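Diaminopimelate decarboxylase (Phaeodactylum tricornutum, PDB 7JPJ) probably catalyses the pyridoxal-phosphate-dependent decarboxylation of diaminopimelate to lysine, working as an obligate dimer. Local coordinates at residues 22-26 against 27-31; 101-104 against 105-108; 278-281 against 282-286; 318-321 against 322-326. All coordinates share one frame; numbering follows the deposited sequence.

Contact 1: 22-26 against 27-31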
loop_
_atom_site.group_PDB
_atom_site.type_symbol
_atom_site.label_atom_id
_atom_site.label_comp_id
_atom_site.label_asym_id
_atom_site.label_seq_id
_atom_site.Cartn_x
_atom_site.Cartn_y
_atom_site.Cartn_z
ATOM N N ASP A 22 15.613 21.589 -4.357
ATOM C CA ASP A 22 15.232 22.896 -4.887
ATOM C C ASP A 22 14.321 22.767 -6.104
ATOM O O ASP A 22 13.379 23.552 -6.267
ATOM C CB ASP A 22 16.483 23.703 -5.228
ATOM C CG ASP A 22 17.348 23.981 -4.009
ATOM O OD1 ASP A 22 17.189 23.283 -2.982
ATOM O OD2 ASP A 22 18.218 24.876 -4.096
ATOM N N ALA A 23 14.580 21.781 -6.967
ATOM C CA ALA A 23 13.762 21.616 -8.165
ATOM C C ALA A 23 12.362 21.117 -7.832
ATOM O O ALA A 23 11.417 21.385 -8.583
ATOM C CB ALA A 23 14.446 20.660 -9.143
ATOM N N ALA A 24 12.207 20.397 -6.723
ATOM C CA ALA A 24 10.922 19.838 -6.328
ATOM C C ALA A 24 10.213 20.661 -5.261
ATOM O O ALA A 24 9.098 20.307 -4.866
ATOM C CB ALA A 24 11.104 18.400 -5.831
ATOM N N GLY A 25 10.827 21.741 -4.782
ATOM C CA GLY A 25 10.193 22.586 -3.790
ATOM C C GLY A 25 10.195 22.046 -2.378
ATOM O O GLY A 25 9.372 22.479 -1.564
ATOM N N GLY A 26 11.088 21.119 -2.058
ATOM C CA GLY A 26 11.197 20.561 -0.728
ATOM C C GLY A 26 11.105 19.051 -0.745
ATOM O O GLY A 26 10.920 18.419 -1.784
ATOM N N THR A 27 11.235 18.472 0.440
ATOM C CA THR A 27 11.178 17.035 0.649
ATOM C C THR A 27 9.790 16.616 1.112
ATOM O O THR A 27 9.041 17.420 1.673
ATOM C CB THR A 27 12.229 16.610 1.684
ATOM O OG1 THR A 27 12.313 17.595 2.722
ATOM C CG2 THR A 27 13.596 16.448 1.024
ATOM N N PRO A 28 9.394 15.352 0.880
ATOM C CA PRO A 28 10.128 14.283 0.191
ATOM C C PRO A 28 9.988 14.335 -1.326
ATOM O O PRO A 28 9.156 15.085 -1.836
ATOM C CB PRO A 28 9.481 13.016 0.748
ATOM C CG PRO A 28 8.078 13.419 1.007
ATOM C CD PRO A 28 8.118 14.865 1.434
ATOM N N LEU A 29 10.792 13.543 -2.033
ATOM C CA LEU A 29 10.722 13.490 -3.487
ATOM C C LEU A 29 11.372 12.205 -3.976
ATOM O O LEU A 29 12.166 11.580 -3.269
ATOM C CB LEU A 29 11.397 14.709 -4.126
ATOM C CG LEU A 29 12.884 14.909 -3.813
ATOM C CD1 LEU A 29 13.771 14.476 -4.978
ATOM C CD2 LEU A 29 13.153 16.357 -3.438
ATOM N N TYR A 30 11.012 11.816 -5.195
ATOM C CA TYR A 30 11.658 10.717 -5.897
ATOM C C TYR A 30 12.676 11.291 -6.873
ATOM O O TYR A 30 12.365 12.222 -7.624
ATOM C CB TYR A 30 10.646 9.860 -6.662
ATOM C CG TYR A 30 9.570 9.194 -5.827
ATOM C CD1 TYR A 30 9.816 8.001 -5.159
ATOM C CD2 TYR A 30 8.294 9.739 -5.743
ATOM C CE1 TYR A 30 8.830 7.384 -4.412
ATOM C CE2 TYR A 30 7.301 9.130 -4.996
ATOM C CZ TYR A 30 7.572 7.952 -4.336
ATOM O OH TYR A 30 6.587 7.341 -3.597
ATOM N N ALA A 31 13.883 10.734 -6.862
ATOM C CA ALA A 31 14.947 11.138 -7.769
ATOM C C ALA A 31 15.303 9.968 -8.672
ATOM O O ALA A 31 15.578 8.867 -8.185
ATOM C CB ALA A 31 16.180 11.611 -6.998
#
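Ala-24 and Leu-29 turn their side chains toward each other across the mouth of a tight loop, with CB of Ala-24 lying 3.8 Å from CD2 of Leu-29 and 4.1 Å from its CB. The methyl of Ala-24 therefore rests along one flank of the leucine, between its root and one branch. In Leu-29, chi1 of 60° puts CG between the backbone N and the carbonyl carbon, and from there chi2 of 103° brings CD2 to 3.5 Å from Gly-26 O. Thr-27 points away from residues 22-26; its OG1 is hydrogen-bonded to Asp-313 OD2, and Ile-21 and Lys-294 touch its side chain. The unit is a helix-to-strand connection: helix 14-24 ends, Gly-25 leaves helical geometry with positive phi, and after a few residues the chain enters strand 29-33, which pairs antiparallel with 289-300 and parallel with 412-415. Two features shape the connection. Gly-26 adopts phi 125°, psi 178°, where a beta carbon would collide with the preceding carbonyl oxygen, and the peptide bond before Pro-28 is cis. The carbonyl oxygens of Gly-26 and Pro-28 lie 3.8 Å apart, and Arg-427 serves both, NH1 bonding Pro-28 O and NH2 reaching Gly-26 O and Ala-24 O more weakly. Ile-21 and Cys-20, further back on the helix, also pack on Leu-29, and Val-413 of strand 412-415 touches both Ala-24 and Leu-29.

Contact 2: 101-104 against 105-108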
loop_
_atom_site.group_PDB
_atom_site.type_symbol
_atom_site.label_atom_id
_atom_site.label_comp_id
_atom_site.label_asym_id
_atom_site.label_seq_id
_atom_site.Cartn_x
_atom_site.Cartn_y
_atom_site.Cartn_z
ATOM N N LEU A 101 -0.110 -6.781 -23.862
ATOM C CA LEU A 101 -1.026 -6.732 -22.724
ATOM C C LEU A 101 -1.131 -8.114 -22.086
ATOM O O LEU A 101 -1.639 -9.056 -22.705
ATOM C CB LEU A 101 -2.401 -6.228 -23.158
ATOM C CG LEU A 101 -3.536 -6.339 -22.140
ATOM C CD1 LEU A 101 -3.224 -5.543 -20.879
ATOM C CD2 LEU A 101 -4.849 -5.882 -22.754
ATOM N N SER A 102 -0.652 -8.226 -20.849
ATOM C CA SER A 102 -0.813 -9.421 -20.025
ATOM C C SER A 102 -1.447 -8.978 -18.713
ATOM O O SER A 102 -0.781 -8.357 -17.878
ATOM C CB SER A 102 0.525 -10.119 -19.781
ATOM O OG SER A 102 1.375 -10.014 -20.910
ATOM N N THR A 103 -2.729 -9.291 -18.532
ATOM C CA THR A 103 -3.500 -8.728 -17.436
ATOM C C THR A 103 -4.326 -9.813 -16.762
ATOM O O THR A 103 -4.691 -10.816 -17.378
ATOM C CB THR A 103 -4.417 -7.595 -17.934
ATOM O OG1 THR A 103 -5.154 -7.047 -16.836
ATOM C CG2 THR A 103 -5.389 -8.108 -18.990
ATOM N N GLN A 104 -4.604 -9.601 -15.472
ATOM C CA GLN A 104 -5.559 -10.429 -14.749
ATOM C C GLN A 104 -7.000 -10.056 -15.065
ATOM O O GLN A 104 -7.898 -10.879 -14.866
ATOM C CB GLN A 104 -5.332 -10.312 -13.239
ATOM C CG GLN A 104 -4.083 -11.011 -12.725
ATOM C CD GLN A 104 -4.273 -12.508 -12.570
ATOM O OE1 GLN A 104 -4.256 -13.249 -13.550
ATOM N NE2 GLN A 104 -4.458 -12.959 -11.336
ATOM N N GLU A 105 -7.232 -8.841 -15.556
ATOM C CA GLU A 105 -8.572 -8.311 -15.808
ATOM C C GLU A 105 -8.603 -7.768 -17.233
ATOM O O GLU A 105 -8.102 -6.670 -17.498
ATOM C CB GLU A 105 -8.925 -7.231 -14.790
ATOM C CG GLU A 105 -10.198 -6.456 -15.078
ATOM C CD GLU A 105 -10.405 -5.311 -14.102
ATOM O OE1 GLU A 105 -9.687 -5.266 -13.080
ATOM O OE2 GLU A 105 -11.282 -4.456 -14.353
ATOM N N LEU A 106 -9.177 -8.536 -18.147
ATOM C CA LEU A 106 -9.293 -8.093 -19.532
ATOM C C LEU A 106 -10.256 -6.914 -19.608
ATOM O O LEU A 106 -11.422 -7.055 -19.222
ATOM C CB LEU A 106 -9.773 -9.239 -20.419
ATOM C CG LEU A 106 -9.564 -9.084 -21.928
ATOM C CD1 LEU A 106 -8.108 -8.796 -22.245
ATOM C CD2 LEU A 106 -10.037 -10.326 -22.666
ATOM N N PRO A 107 -9.823 -5.748 -20.084
ATOM C CA PRO A 107 -10.713 -4.582 -20.088
ATOM C C PRO A 107 -11.861 -4.752 -21.068
ATOM O O PRO A 107 -11.765 -5.477 -22.062
ATOM C CB PRO A 107 -9.790 -3.435 -20.509
ATOM C CG PRO A 107 -8.728 -4.098 -21.316
ATOM C CD PRO A 107 -8.512 -5.445 -20.680
ATOM N N GLU A 108 -12.967 -4.058 -20.776
ATOM C CA GLU A 108 -14.140 -4.148 -21.635
ATOM C C GLU A 108 -13.891 -3.564 -23.019
ATOM O O GLU A 108 -14.664 -3.845 -23.941
ATOM C CB GLU A 108 -15.336 -3.446 -20.982
ATOM C CG GLU A 108 -16.694 -3.936 -21.492
ATOM C CD GLU A 108 -17.798 -2.890 -21.364
ATOM O OE1 GLU A 108 -17.897 -2.013 -22.250
ATOM O OE2 GLU A 108 -18.572 -2.952 -20.382
HETATM O O HOH W 1 -9.809 -10.921 -17.379
#
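The flat peptide group joining Gln-104 to Glu-105 is held at both of its polar atoms. Its N-H, on Glu-105, points to Thr-103 OG1 at 3.0 Å, nearly straight at 160°; its carbonyl, Gln-104 O, accepts from a water 3.2 Å away that also takes the N-H of Leu-106, and from Gln-296 NE2 of the second subunit. The bond from Glu-105 N to the hydroxyl two residues back is an ST turn. It forms because OG1 of Thr-103 is anti to the backbone N (chi1 -179°), and the same hydroxyl is bonded to Ser-81 O. A valine in place of Thr-103 would probably leave the Glu-105 N-H and Ser-81 O without their hydroxyl partner, removing the bond that closes the turn. Beside the turn, CD2 of Leu-101 approaches Pro-107 CD at 4.2 Å and Leu-106 CD1 at 4.4 Å, an apolar layer that Leu-120 continues. This loop follows strand 99-101 of the parallel TIM-type barrel. The amide of Gln-104 is shared between Ser-173 OG and Lys-311 NZ of the second subunit, and Glu-105 OE1 meets His-355 ND1 of that subunit. Directional polar bonds thus fix the loop's shape from within while Gln-104 and Glu-105 tie it to the second subunit.

Contact 3: 278-281 against 282-286. With SO4 (sulfate ion), chain D.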
loop_
_atom_site.group_PDB
_atom_site.type_symbol
_atom_site.label_atom_id
_atom_site.label_comp_id
_atom_site.label_asym_id
_atom_site.label_seq_id
_atom_site.Cartn_x
_atom_site.Cartn_y
_atom_site.Cartn_z
ATOM N N ILE A 278 11.996 -10.596 -23.182
ATOM C CA ILE A 278 12.195 -10.504 -21.744
ATOM C C ILE A 278 11.415 -9.301 -21.232
ATOM O O ILE A 278 11.294 -8.278 -21.913
ATOM C CB ILE A 278 13.691 -10.396 -21.370
ATOM C CG1 ILE A 278 14.322 -9.141 -21.979
ATOM C CG2 ILE A 278 14.438 -11.642 -21.820
ATOM C CD1 ILE A 278 15.767 -8.938 -21.585
ATOM N N GLU A 279 10.870 -9.430 -20.026
ATOM C CA GLU A 279 9.993 -8.418 -19.441
ATOM C C GLU A 279 10.521 -7.950 -18.088
ATOM O O GLU A 279 9.864 -8.141 -17.058
ATOM C CB GLU A 279 8.573 -8.964 -19.306
ATOM C CG GLU A 279 7.695 -8.772 -20.538
ATOM C CD GLU A 279 6.337 -9.454 -20.407
ATOM O OE1 GLU A 279 5.738 -9.818 -21.447
ATOM O OE2 GLU A 279 5.868 -9.634 -19.260
ATOM N N PRO A 280 11.696 -7.315 -18.054
ATOM C CA PRO A 280 12.251 -6.881 -16.765
ATOM C C PRO A 280 11.554 -5.623 -16.264
ATOM O O PRO A 280 11.314 -4.682 -17.024
ATOM C CB PRO A 280 13.725 -6.611 -17.087
ATOM C CG PRO A 280 13.710 -6.196 -18.504
ATOM C CD PRO A 280 12.598 -6.975 -19.169
ATOM N N GLY A 281 11.222 -5.620 -14.979
ATOM C CA GLY A 281 10.694 -4.434 -14.339
ATOM C C GLY A 281 11.673 -3.885 -13.323
ATOM O O GLY A 281 12.193 -2.775 -13.478
ATOM N N THR A 282 11.936 -4.677 -12.280
ATOM C CA THR A 282 12.905 -4.287 -11.262
ATOM C C THR A 282 14.272 -4.001 -11.878
ATOM O O THR A 282 14.884 -2.964 -11.604
ATOM C CB THR A 282 13.007 -5.388 -10.206
ATOM O OG1 THR A 282 11.713 -5.630 -9.641
ATOM C CG2 THR A 282 13.973 -4.990 -9.103
ATOM N N TYR A 283 14.753 -4.902 -12.738
ATOM C CA TYR A 283 16.112 -4.792 -13.265
ATOM C C TYR A 283 16.351 -3.497 -14.032
ATOM O O TYR A 283 17.506 -3.093 -14.191
ATOM C CB TYR A 283 16.423 -5.989 -14.167
ATOM C CG TYR A 283 17.895 -6.330 -14.254
ATOM C CD1 TYR A 283 18.475 -7.217 -13.356
ATOM C CD2 TYR A 283 18.704 -5.769 -15.238
ATOM C CE1 TYR A 283 19.823 -7.535 -13.433
ATOM C CE2 TYR A 283 20.051 -6.080 -15.321
ATOM C CZ TYR A 283 20.604 -6.964 -14.418
ATOM O OH TYR A 283 21.942 -7.277 -14.498
ATOM N N LEU A 284 15.297 -2.833 -14.497
ATOM C CA LEU A 284 15.473 -1.644 -15.319
ATOM C C LEU A 284 15.440 -0.344 -14.525
ATOM O O LEU A 284 16.108 0.620 -14.916
ATOM C CB LEU A 284 14.397 -1.596 -16.406
ATOM C CG LEU A 284 14.671 -2.365 -17.696
ATOM C CD1 LEU A 284 13.384 -2.555 -18.471
ATOM C CD2 LEU A 284 15.698 -1.635 -18.550
ATOM N N VAL A 285 14.692 -0.286 -13.422
ATOM C CA VAL A 285 14.400 0.996 -12.787
ATOM C C VAL A 285 14.721 1.006 -11.295
ATOM O O VAL A 285 14.733 2.073 -10.670
ATOM C CB VAL A 285 12.926 1.390 -13.014
ATOM C CG1 VAL A 285 12.657 1.649 -14.489
ATOM C CG2 VAL A 285 11.994 0.316 -12.475
ATOM N N ALA A 286 14.977 -0.166 -10.706
ATOM C CA ALA A 286 15.169 -0.258 -9.260
ATOM C C ALA A 286 16.277 0.658 -8.755
ATOM O O ALA A 286 16.009 1.602 -8.004
ATOM C CB ALA A 286 15.472 -1.697 -8.841
HETATM S S SO4 D . 10.017 -7.867 -12.075
HETATM O O1 SO4 D . 10.800 -7.934 -10.843
HETATM O O2 SO4 D . 10.885 -8.155 -13.216
HETATM O O3 SO4 D . 9.446 -6.532 -12.225
HETATM O O4 SO4 D . 8.933 -8.843 -12.010
#
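Apolar packing joins Pro-280 to the helical turn that follows it: its ring CG lies 3.7 Å from Leu-284 CD1, and its CB is 4.0 Å from Tyr-283 CB. The leucine and the proline ring cross at a slant, and Cys-44 of helix 34-45 touches both. Backbone bonds shape the turn itself. Leu-284 N donates to Gly-281 O at 3.3 Å, and Thr-282 O receives two donors, Val-285 N and Ala-286 N. The third group of interactions grips the sulfate. Gly-281 N gives a bond of 3.1 Å to its O2, Thr-282 N one of 3.1 Å to its O3, and Thr-282 OG1 one of 2.8 Å to its O1; chi1 of -57° sets the hydroxyl beside its own backbone N, facing the same anion. A beta carbon on Gly-281 would collide with sulfate O3. Gly-238 N and Tyr-395 OH are also hydrogen-bonded to the sulfate, and the bound D-lysine touches Thr-282. An anion received by backbone N-H groups at a helix start, in a loop following strand 275-278 of the barrel, is consistent with the cofactor phosphate site of fold-type III pyridoxal enzymes, the sulfate probably marking the phosphate position.

Contact 4: 318-321 against 322-326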
loop_
_atom_site.group_PDB
_atom_site.type_symbol
_atom_site.label_atom_id
_atom_site.label_comp_id
_atom_site.label_asym_id
_atom_site.label_seq_id
_atom_site.Cartn_x
_atom_site.Cartn_y
_atom_site.Cartn_z
ATOM N N ASP A 318 5.250 6.650 0.551
ATOM C CA ASP A 318 6.183 6.807 -0.557
ATOM C C ASP A 318 6.977 5.550 -0.865
ATOM O O ASP A 318 7.236 5.264 -2.038
ATOM C CB ASP A 318 7.139 7.966 -0.261
ATOM C CG ASP A 318 6.427 9.154 0.348
ATOM O OD1 ASP A 318 5.722 9.873 -0.394
ATOM O OD2 ASP A 318 6.547 9.351 1.575
ATOM N N VAL A 319 7.380 4.790 0.151
ATOM C CA VAL A 319 8.062 3.514 -0.038
ATOM C C VAL A 319 7.393 2.502 0.885
ATOM O O VAL A 319 7.563 2.563 2.110
ATOM C CB VAL A 319 9.569 3.605 0.241
ATOM C CG1 VAL A 319 10.227 2.258 0.025
ATOM C CG2 VAL A 319 10.218 4.652 -0.654
ATOM N N LEU A 320 6.631 1.576 0.301
ATOM C CA LEU A 320 5.874 0.591 1.060
ATOM C C LEU A 320 6.600 -0.739 1.216
ATOM O O LEU A 320 6.258 -1.509 2.121
ATOM C CB LEU A 320 4.514 0.353 0.389
ATOM C CG LEU A 320 3.580 -0.708 0.974
ATOM C CD1 LEU A 320 3.014 -0.265 2.315
ATOM C CD2 LEU A 320 2.472 -1.046 -0.008
ATOM N N ARG A 321 7.601 -1.012 0.379
ATOM C CA ARG A 321 8.270 -2.311 0.413
ATOM C C ARG A 321 8.838 -2.687 1.780
ATOM O O ARG A 321 8.812 -3.885 2.111
ATOM C CB ARG A 321 9.358 -2.350 -0.667
ATOM C CG ARG A 321 8.820 -2.136 -2.077
ATOM C CD ARG A 321 9.781 -2.618 -3.159
ATOM N NE ARG A 321 11.105 -2.950 -2.634
ATOM C CZ ARG A 321 11.637 -4.170 -2.644
ATOM N NH1 ARG A 321 10.964 -5.192 -3.158
ATOM N NH2 ARG A 321 12.846 -4.366 -2.141
ATOM N N PRO A 322 9.362 -1.766 2.602
ATOM C CA PRO A 322 9.743 -2.168 3.968
ATOM C C PRO A 322 8.581 -2.696 4.791
ATOM O O PRO A 322 8.734 -3.711 5.480
ATOM C CB PRO A 322 10.318 -0.876 4.563
ATOM C CG PRO A 322 10.828 -0.134 3.400
ATOM C CD PRO A 322 9.869 -0.420 2.281
ATOM N N SER A 323 7.420 -2.034 4.744
ATOM C CA SER A 323 6.270 -2.511 5.510
ATOM C C SER A 323 5.653 -3.759 4.896
ATOM O O SER A 323 5.152 -4.620 5.627
ATOM C CB SER A 323 5.206 -1.416 5.620
ATOM O OG SER A 323 5.687 -0.292 6.330
ATOM N N LEU A 324 5.678 -3.880 3.569
ATOM C CA LEU A 324 4.932 -4.947 2.912
ATOM C C LEU A 324 5.700 -6.263 2.898
ATOM O O LEU A 324 5.099 -7.334 3.034
ATOM C CB LEU A 324 4.567 -4.528 1.488
ATOM C CG LEU A 324 3.601 -5.448 0.741
ATOM C CD1 LEU A 324 2.359 -5.723 1.579
ATOM C CD2 LEU A 324 3.222 -4.833 -0.595
ATOM N N TYR A 325 7.021 -6.209 2.736
ATOM C CA TYR A 325 7.831 -7.414 2.635
ATOM C C TYR A 325 8.912 -7.528 3.697
ATOM O O TYR A 325 9.466 -8.619 3.867
ATOM C CB TYR A 325 8.502 -7.497 1.253
ATOM C CG TYR A 325 7.581 -7.226 0.086
ATOM C CD1 TYR A 325 6.457 -8.011 -0.133
ATOM C CD2 TYR A 325 7.844 -6.188 -0.806
ATOM C CE1 TYR A 325 5.614 -7.770 -1.202
ATOM C CE2 TYR A 325 7.009 -5.939 -1.878
ATOM C CZ TYR A 325 5.893 -6.733 -2.071
ATOM O OH TYR A 325 5.052 -6.493 -3.136
ATOM N N GLY A 326 9.222 -6.455 4.419
ATOM C CA GLY A 326 10.409 -6.454 5.246
ATOM C C GLY A 326 11.672 -6.266 4.441
ATOM O O GLY A 326 12.730 -6.781 4.820
#
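Val-319 sets CG1 3.5 Å from Pro-322 CD, the two side chains meeting at about a right angle; CG1 reaches the ring because it is anti to the backbone N (chi1 -180°). The CB of Leu-320 points away from residues 322-326, but the end of the side chain returns to Leu-324, CD2 to CD2 at 3.9 Å, methyl to methyl, while its CD1 lies 4.1 Å from Ser-323 CB. Arg-321 brings NH1 to 4.0 Å from Tyr-325 CD2, the guanidinium and ring planes 52° apart and the side chains crossing at a slant. These pairs join the loop end, Val-319 and Leu-320, to the short helix 321-325, and within it, where Leu-324 N bonds Leu-320 O at 2.8 Å and Tyr-325 N bonds Arg-321 O at 3.0 Å. Pro-322 occupies the first turn, where its missing N-H costs no helical bond. An alanine in its place would probably leave Val-319 CG1 without its ring partner and let the backbone at the helix start turn more freely. After Tyr-325 the chain leaves the helix at Gly-326, whose phi is positive and whose N donates to Pro-322 O. Further out, Arg-321 lines the D-lysine pocket together with Arg-243, and its NE has a weak bond to His-329. Ser-323 OG is hydrogen-bonded to Gly-360 O. Leu-324 packs on Leu-324 of the second subunit, and Leu-320 on Thr-401 of that subunit.

How the contacts relate
Contacts 3 and 4 approach the D-lysine from different parts of the chain: Thr-282 and Arg-321 each have side chains about 4 Å from it, although the two contact centres are 18 Å apart. Contact 2 stands farther back, with the Gln-104 side chain about 14 Å from D-lysine but about 9 Å from that of Lys-60, the predicted cofactor lysine, and its nearest atoms come within about 4 Å of contact 3. Contact 1 lies away from these sites, yet Tyr-30 OH probably hydrogen-bonds Asp-318 O of contact 4 at 2.7 Å, linking the strand to the loop that leads to Arg-321. Contacts 2 and 4, about 26 Å apart between centres, both meet the second subunit.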